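Local coordinates for protein PML (Homo sapiens, PDB 6IMQ) that forms multimers through its zinc-binding B1-box, an oligomerization that regulates PML nuclear body biogenesis and leukemogenesis, at residues S18-C23 with L30-F35; F24-L29 with W40-E45. All blocks are in the same frame, centred on the assembly; numbering follows the deposited sequence.

How the contacts relate
The two contacts illustrate how a small zinc-binding domain is held together by metal and by local pairing at once. In contact 1, strand 21-23 and the residues before it meet the end of strand 28-30 and the first turn of helix 32-41; in contact 2, 24-29 with 40-45, the turn after strand 21-23 meets the chain leaving the same helix. Their centres lie about 10 Å apart and their segments alternate along the chain. They join through a probable hydrogen bond from Cys23 N to Gln28 O (3.0 Å), and also at one zinc, to which contact 1 gives Cys23 and contact 2 gives Cys26 and His44. The other zinc, 12.9 Å from the first, takes Cys31 and Cys34 of contact 1.

Contact 1: residues S18-C23 with L30-F35. With ZN (zinc ion), chain H; ZN (zinc ion), chain I.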
loop_
_atom_site.group_PDB
_atom_site.type_symbol
_atom_site.label_atom_id
_atom_site.label_comp_id
_atom_site.label_asym_id
_atom_site.label_seq_id
_atom_site.Cartn_x
_atom_site.Cartn_y
_atom_site.Cartn_z
ATOM N N SER B 18 3.692 -1.124 -15.660
ATOM C CA SER B 18 2.524 -0.741 -14.884
ATOM C C SER B 18 2.839 -0.748 -13.397
ATOM O O SER B 18 3.487 -1.662 -12.881
ATOM C CB SER B 18 1.359 -1.682 -15.186
ATOM O OG SER B 18 1.153 -2.632 -14.158
ATOM N N ALA B 19 2.389 0.297 -12.712
ATOM C CA ALA B 19 2.654 0.431 -11.291
ATOM C C ALA B 19 1.904 -0.635 -10.502
ATOM O O ALA B 19 0.823 -1.091 -10.888
ATOM C CB ALA B 19 2.266 1.824 -10.791
ATOM N N ASP B 20 2.512 -1.052 -9.397
ATOM C CA ASP B 20 1.890 -2.017 -8.502
ATOM C C ASP B 20 2.009 -1.630 -7.042
ATOM O O ASP B 20 1.334 -2.236 -6.205
ATOM C CB ASP B 20 2.504 -3.404 -8.697
ATOM C CG ASP B 20 2.190 -3.992 -10.051
ATOM O OD1 ASP B 20 1.044 -3.839 -10.525
ATOM O OD2 ASP B 20 3.099 -4.610 -10.638
ATOM N N PHE B 21 2.843 -0.653 -6.707
ATOM C CA PHE B 21 3.094 -0.274 -5.335
ATOM C C PHE B 21 3.151 1.237 -5.233
ATOM O O PHE B 21 3.437 1.948 -6.197
ATOM C CB PHE B 21 4.386 -0.896 -4.812
ATOM C CG PHE B 21 4.329 -2.374 -4.731
ATOM C CD1 PHE B 21 4.582 -3.156 -5.843
ATOM C CD2 PHE B 21 3.991 -2.988 -3.541
ATOM C CE1 PHE B 21 4.515 -4.529 -5.764
ATOM C CE2 PHE B 21 3.920 -4.357 -3.450
ATOM C CZ PHE B 21 4.178 -5.135 -4.562
ATOM N N TRP B 22 2.812 1.708 -4.045
ATOM C CA TRP B 22 2.874 3.114 -3.682
ATOM C C TRP B 22 3.732 3.198 -2.436
ATOM O O TRP B 22 3.488 2.479 -1.459
ATOM C CB TRP B 22 1.487 3.689 -3.429
ATOM C CG TRP B 22 1.480 5.063 -2.817
ATOM C CD1 TRP B 22 1.186 5.375 -1.525
ATOM C CD2 TRP B 22 1.758 6.306 -3.476
ATOM N NE1 TRP B 22 1.260 6.734 -1.333
ATOM C CE2 TRP B 22 1.608 7.329 -2.517
ATOM C CE3 TRP B 22 2.114 6.652 -4.781
ATOM C CZ2 TRP B 22 1.811 8.672 -2.821
ATOM C CZ3 TRP B 22 2.312 7.988 -5.081
ATOM C CH2 TRP B 22 2.158 8.981 -4.107
ATOM N N CYS B 23 4.745 4.044 -2.472
ATOM C CA CYS B 23 5.578 4.279 -1.307
ATOM C C CYS B 23 5.117 5.552 -0.612
ATOM O O CYS B 23 5.075 6.625 -1.227
ATOM C CB CYS B 23 7.053 4.385 -1.671
ATOM S SG CYS B 23 7.993 4.678 -0.178
ATOM N N LEU B 30 5.630 2.472 -8.076
ATOM C CA LEU B 30 6.657 1.539 -8.512
ATOM C C LEU B 30 6.048 0.250 -9.042
ATOM O O LEU B 30 5.022 -0.226 -8.549
ATOM C CB LEU B 30 7.624 1.191 -7.375
ATOM C CG LEU B 30 8.435 2.336 -6.786
ATOM C CD1 LEU B 30 9.109 1.874 -5.507
ATOM C CD2 LEU B 30 9.452 2.828 -7.791
ATOM N N CYS B 31 6.692 -0.310 -10.066
ATOM C CA CYS B 31 6.355 -1.657 -10.496
ATOM C C CYS B 31 6.921 -2.663 -9.492
ATOM O O CYS B 31 7.729 -2.323 -8.623
ATOM C CB CYS B 31 6.885 -1.935 -11.900
ATOM S SG CYS B 31 8.669 -2.166 -12.049
ATOM N N ALA B 32 6.497 -3.921 -9.622
ATOM C CA ALA B 32 6.939 -4.950 -8.688
ATOM C C ALA B 32 8.462 -5.060 -8.676
ATOM O O ALA B 32 9.087 -5.090 -7.610
ATOM C CB ALA B 32 6.300 -6.292 -9.052
ATOM N N LYS B 33 9.082 -5.114 -9.857
ATOM C CA LYS B 33 10.531 -5.292 -9.943
ATOM C C LYS B 33 11.282 -4.081 -9.390
ATOM O O LYS B 33 12.252 -4.243 -8.641
ATOM C CB LYS B 33 10.894 -5.625 -11.399
ATOM C CG LYS B 33 11.709 -4.619 -12.163
ATOM C CD LYS B 33 13.164 -5.021 -12.138
ATOM C CE LYS B 33 14.004 -3.800 -12.158
ATOM N NZ LYS B 33 14.210 -3.145 -13.457
ATOM N N CYS B 34 10.838 -2.863 -9.709
ATOM C CA CYS B 34 11.457 -1.706 -9.070
ATOM C C CYS B 34 11.129 -1.663 -7.586
ATOM O O CYS B 34 11.949 -1.203 -6.784
ATOM C CB CYS B 34 11.024 -0.422 -9.769
ATOM S SG CYS B 34 11.721 -0.270 -11.449
ATOM N N PHE B 35 9.957 -2.162 -7.193
ATOM C CA PHE B 35 9.618 -2.146 -5.780
ATOM C C PHE B 35 10.513 -3.086 -4.977
ATOM O O PHE B 35 10.940 -2.731 -3.876
ATOM C CB PHE B 35 8.162 -2.513 -5.573
ATOM C CG PHE B 35 7.749 -2.463 -4.150
ATOM C CD1 PHE B 35 7.755 -1.267 -3.464
ATOM C CD2 PHE B 35 7.383 -3.612 -3.490
ATOM C CE1 PHE B 35 7.381 -1.213 -2.146
ATOM C CE2 PHE B 35 7.010 -3.574 -2.174
ATOM C CZ PHE B 35 7.000 -2.366 -1.496
HETATM ZN ZN ZN H . 9.678 -0.196 -12.542
HETATM ZN ZN ZN I . 10.271 4.781 -0.636
#
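Phe21 lies flat against Phe35 in an offset stack, the ring centroids 3.9 Å apart and the planes only 7° from parallel. Followed outward, Phe21 CB already sits over the face of the Phe35 ring, a CH-pi contact that reaches Phe35 CD1 at 3.6 Å. CG lies above Phe35 CG, and CD1 turns back over the CB of the same residue. On the other flank CD2 and CE2 both settle on Phe35 CE2, each at 3.4 Å, while CE1 approaches Ala32 CA (3.8 Å) and CZ ends over Phe35 CD2. Two torsions make this overlap possible: Phe21 holds CG away from its carbonyl carbon (chi1 -65°), whereas Phe35 swings its ring away from its own backbone N. With an alanine in place of Phe21, one face of Phe35 would probably lose its stacking partner and a gap would open beside Ala32. The backbone pairing here is a classic beta bulge: Leu30 O receives both Asp20 N (2.8 Å) and Phe21 N, the first bond nearly straight and the second more bent, and Leu30 N returns a bond to Phe21 O. Directly after the strand, Cys31 serves as N-cap, its SG accepting from Cys34 N at 3.3 Å while also binding zinc; one sulfur thus ties the helix start to the metal. Cys34 is a second ligand of this zinc, and Cys12 and Cys15 complete the site. Within the B-box fold, strand 21-23 is the middle strand of the antiparallel sheet, between 28-30 and 46-48. Phe21 also touches Pro48 and Phe35 touches Ala46, so the stacked rings join helix 32-41 to the far edge strand.

Contact 2: residues F24-L29 with W40-E45; sequences FECEQL and WFLKHE. With ZN (zinc ion), chain I.
Phe24 and Glu45 bring their backbones together, with CA atoms 5.6 Å apart and Phe24 N donating to Glu45 O at 2.9 Å, so that the turn 24-27 is fastened to the chain beyond helix 32-41. The same carbonyl oxygen lies at the edge of the Phe24 ring and touches Phe24 CB. Next along the turn, Glu25 lays its CB over one face of the His44 imidazole, 3.9 Å from the ring centroid, while Leu42 CB, from His44's own segment, covers the opposite face. The ring is thereby sandwiched, while zinc and Cys26 SG lie at its edge. His44 ND1 binds zinc at 2.1 Å, Cys26 SG binds it at 2.2 Å, and the sulfur lies in the imidazole plane, 3.2 Å from ND1. This is the Cys2His2 site of the B-box zinc finger, completed by Cys23 and His38; it illustrates how a CxxC pair and two histidines later in the chain can be gathered by one ion, here with aliphatic carbons on both faces of a ligand ring. Just past Cys26, Glu27 and Gln28 together stand opposite Cys23 in a G1 beta bulge. Beyond the ring, a turn about the CB-CG bond of Glu25 (chi2 118°) carries its carboxylate back along the His44 backbone. OE2 there takes a weak bond from Glu45 N, with an N-H...O angle of only 120°. The Glu45 side chain starts close beside it, CB lying 3.1 Å from Glu25 OE2, but runs on extended, and the two carboxylate planes stand 81° apart. Their nearby negative charges would probably disfavour each other. Toward the second subunit, Phe24 packs on Asp7 of that chain and Glu45 on its Leu49.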
loop_
_atom_site.group_PDB
_atom_site.type_symbol
_atom_site.label_atom_id
_atom_site.label_comp_id
_atom_site.label_asym_id
_atom_site.label_seq_id
_atom_site.Cartn_x
_atom_site.Cartn_y
_atom_site.Cartn_z
ATOM N N PHE B 24 4.808 5.441 0.680
ATOM C CA PHE B 24 4.301 6.589 1.419
ATOM C C PHE B 24 5.389 7.616 1.720
ATOM O O PHE B 24 5.084 8.806 1.852
ATOM C CB PHE B 24 3.646 6.113 2.717
ATOM C CG PHE B 24 2.380 5.351 2.505
ATOM C CD1 PHE B 24 1.243 6.004 2.075
ATOM C CD2 PHE B 24 2.317 3.984 2.729
ATOM C CE1 PHE B 24 0.068 5.323 1.871
ATOM C CE2 PHE B 24 1.140 3.293 2.531
ATOM C CZ PHE B 24 0.011 3.967 2.097
ATOM N N GLU B 25 6.649 7.196 1.829
ATOM C CA GLU B 25 7.688 8.170 2.149
ATOM C C GLU B 25 8.365 8.742 0.906
ATOM O O GLU B 25 8.718 9.927 0.892
ATOM C CB GLU B 25 8.726 7.545 3.084
ATOM C CG GLU B 25 8.266 7.505 4.544
ATOM C CD GLU B 25 8.156 6.091 5.092
ATOM O OE1 GLU B 25 8.860 5.778 6.074
ATOM O OE2 GLU B 25 7.377 5.294 4.532
ATOM N N CYS B 26 8.552 7.937 -0.145
ATOM C CA CYS B 26 9.019 8.502 -1.406
ATOM C C CYS B 26 7.908 9.271 -2.122
ATOM O O CYS B 26 8.197 10.191 -2.893
ATOM C CB CYS B 26 9.544 7.406 -2.342
ATOM S SG CYS B 26 10.990 6.459 -1.833
ATOM N N GLU B 27 6.643 8.883 -1.907
ATOM C CA GLU B 27 5.485 9.486 -2.590
ATOM C C GLU B 27 5.468 9.107 -4.074
ATOM O O GLU B 27 5.080 9.898 -4.937
ATOM C CB GLU B 27 5.465 11.007 -2.407
ATOM C CG GLU B 27 6.067 11.830 -3.562
ATOM C CD GLU B 27 6.675 13.157 -3.108
ATOM O OE1 GLU B 27 7.598 13.125 -2.268
ATOM O OE2 GLU B 27 6.241 14.228 -3.594
ATOM N N GLN B 28 5.876 7.878 -4.374
ATOM C CA GLN B 28 6.080 7.470 -5.753
ATOM C C GLN B 28 5.447 6.118 -6.043
ATOM O O GLN B 28 5.271 5.280 -5.154
ATOM C CB GLN B 28 7.573 7.391 -6.106
ATOM C CG GLN B 28 8.189 8.686 -6.538
ATOM C CD GLN B 28 9.690 8.580 -6.701
ATOM O OE1 GLN B 28 10.251 7.486 -6.707
ATOM N NE2 GLN B 28 10.351 9.722 -6.824
ATOM N N LEU B 29 5.130 5.918 -7.318
ATOM C CA LEU B 29 4.606 4.658 -7.824
ATOM C C LEU B 29 5.729 3.776 -8.347
ATOM O O LEU B 29 6.657 4.260 -9.006
ATOM C CB LEU B 29 3.606 4.923 -8.946
ATOM C CG LEU B 29 2.298 5.620 -8.572
ATOM C CD1 LEU B 29 1.616 6.171 -9.815
ATOM C CD2 LEU B 29 1.412 4.639 -7.837
ATOM N N TRP B 40 14.950 -3.496 -0.848
ATOM C CA TRP B 40 16.298 -3.890 -0.458
ATOM C C TRP B 40 17.081 -2.695 0.070
ATOM O O TRP B 40 17.707 -2.764 1.136
ATOM C CB TRP B 40 17.009 -4.516 -1.649
ATOM C CG TRP B 40 18.373 -4.968 -1.312
ATOM C CD1 TRP B 40 19.539 -4.266 -1.455
ATOM C CD2 TRP B 40 18.728 -6.236 -0.768
ATOM N NE1 TRP B 40 20.604 -5.031 -1.025
ATOM C CE2 TRP B 40 20.130 -6.245 -0.600
ATOM C CE3 TRP B 40 17.992 -7.372 -0.405
ATOM C CZ2 TRP B 40 20.812 -7.339 -0.084
ATOM C CZ3 TRP B 40 18.672 -8.463 0.104
ATOM C CH2 TRP B 40 20.070 -8.438 0.265
ATOM N N PHE B 41 17.007 -1.570 -0.631
ATOM C CA PHE B 41 17.867 -0.431 -0.358
ATOM C C PHE B 41 17.276 0.575 0.610
ATOM O O PHE B 41 18.029 1.365 1.183
ATOM C CB PHE B 41 18.199 0.275 -1.673
ATOM C CG PHE B 41 19.076 -0.529 -2.567
ATOM C CD1 PHE B 41 20.354 -0.847 -2.162
ATOM C CD2 PHE B 41 18.639 -0.958 -3.803
ATOM C CE1 PHE B 41 21.189 -1.585 -2.965
ATOM C CE2 PHE B 41 19.473 -1.695 -4.620
ATOM C CZ PHE B 41 20.750 -2.014 -4.195
ATOM N N LEU B 42 15.967 0.563 0.818
ATOM C CA LEU B 42 15.316 1.516 1.703
ATOM C C LEU B 42 14.385 0.759 2.636
ATOM O O LEU B 42 13.984 -0.372 2.360
ATOM C CB LEU B 42 14.544 2.581 0.905
ATOM C CG LEU B 42 15.422 3.390 -0.050
ATOM C CD1 LEU B 42 14.623 4.052 -1.163
ATOM C CD2 LEU B 42 16.212 4.460 0.722
ATOM N N LYS B 43 14.065 1.385 3.760
ATOM C CA LYS B 43 13.066 0.859 4.693
ATOM C C LYS B 43 11.967 1.919 4.797
ATOM O O LYS B 43 11.989 2.774 5.685
ATOM C CB LYS B 43 13.676 0.500 6.063
ATOM C CG LYS B 43 14.676 1.491 6.641
ATOM C CD LYS B 43 16.103 0.924 6.652
ATOM C CE LYS B 43 16.628 0.658 8.067
ATOM N NZ LYS B 43 17.381 1.804 8.666
ATOM N N HIS B 44 11.012 1.862 3.869
ATOM C CA HIS B 44 9.917 2.817 3.792
ATOM C C HIS B 44 8.583 2.098 3.939
ATOM O O HIS B 44 8.420 0.968 3.464
ATOM C CB HIS B 44 9.921 3.568 2.452
ATOM C CG HIS B 44 11.006 4.593 2.321
ATOM N ND1 HIS B 44 11.184 5.335 1.171
ATOM C CD2 HIS B 44 11.958 5.013 3.187
ATOM C CE1 HIS B 44 12.199 6.161 1.334
ATOM N NE2 HIS B 44 12.689 5.987 2.548
ATOM N N GLU B 45 7.626 2.755 4.594
ATOM C CA GLU B 45 6.244 2.302 4.533
ATOM C C GLU B 45 5.743 2.393 3.099
ATOM O O GLU B 45 5.873 3.435 2.449
ATOM C CB GLU B 45 5.358 3.152 5.437
ATOM C CG GLU B 45 5.168 2.645 6.841
ATOM C CD GLU B 45 4.042 3.379 7.546
ATOM O OE1 GLU B 45 4.106 4.625 7.649
ATOM O OE2 GLU B 45 3.078 2.713 7.977
HETATM ZN ZN ZN I . 10.271 4.781 -0.636
#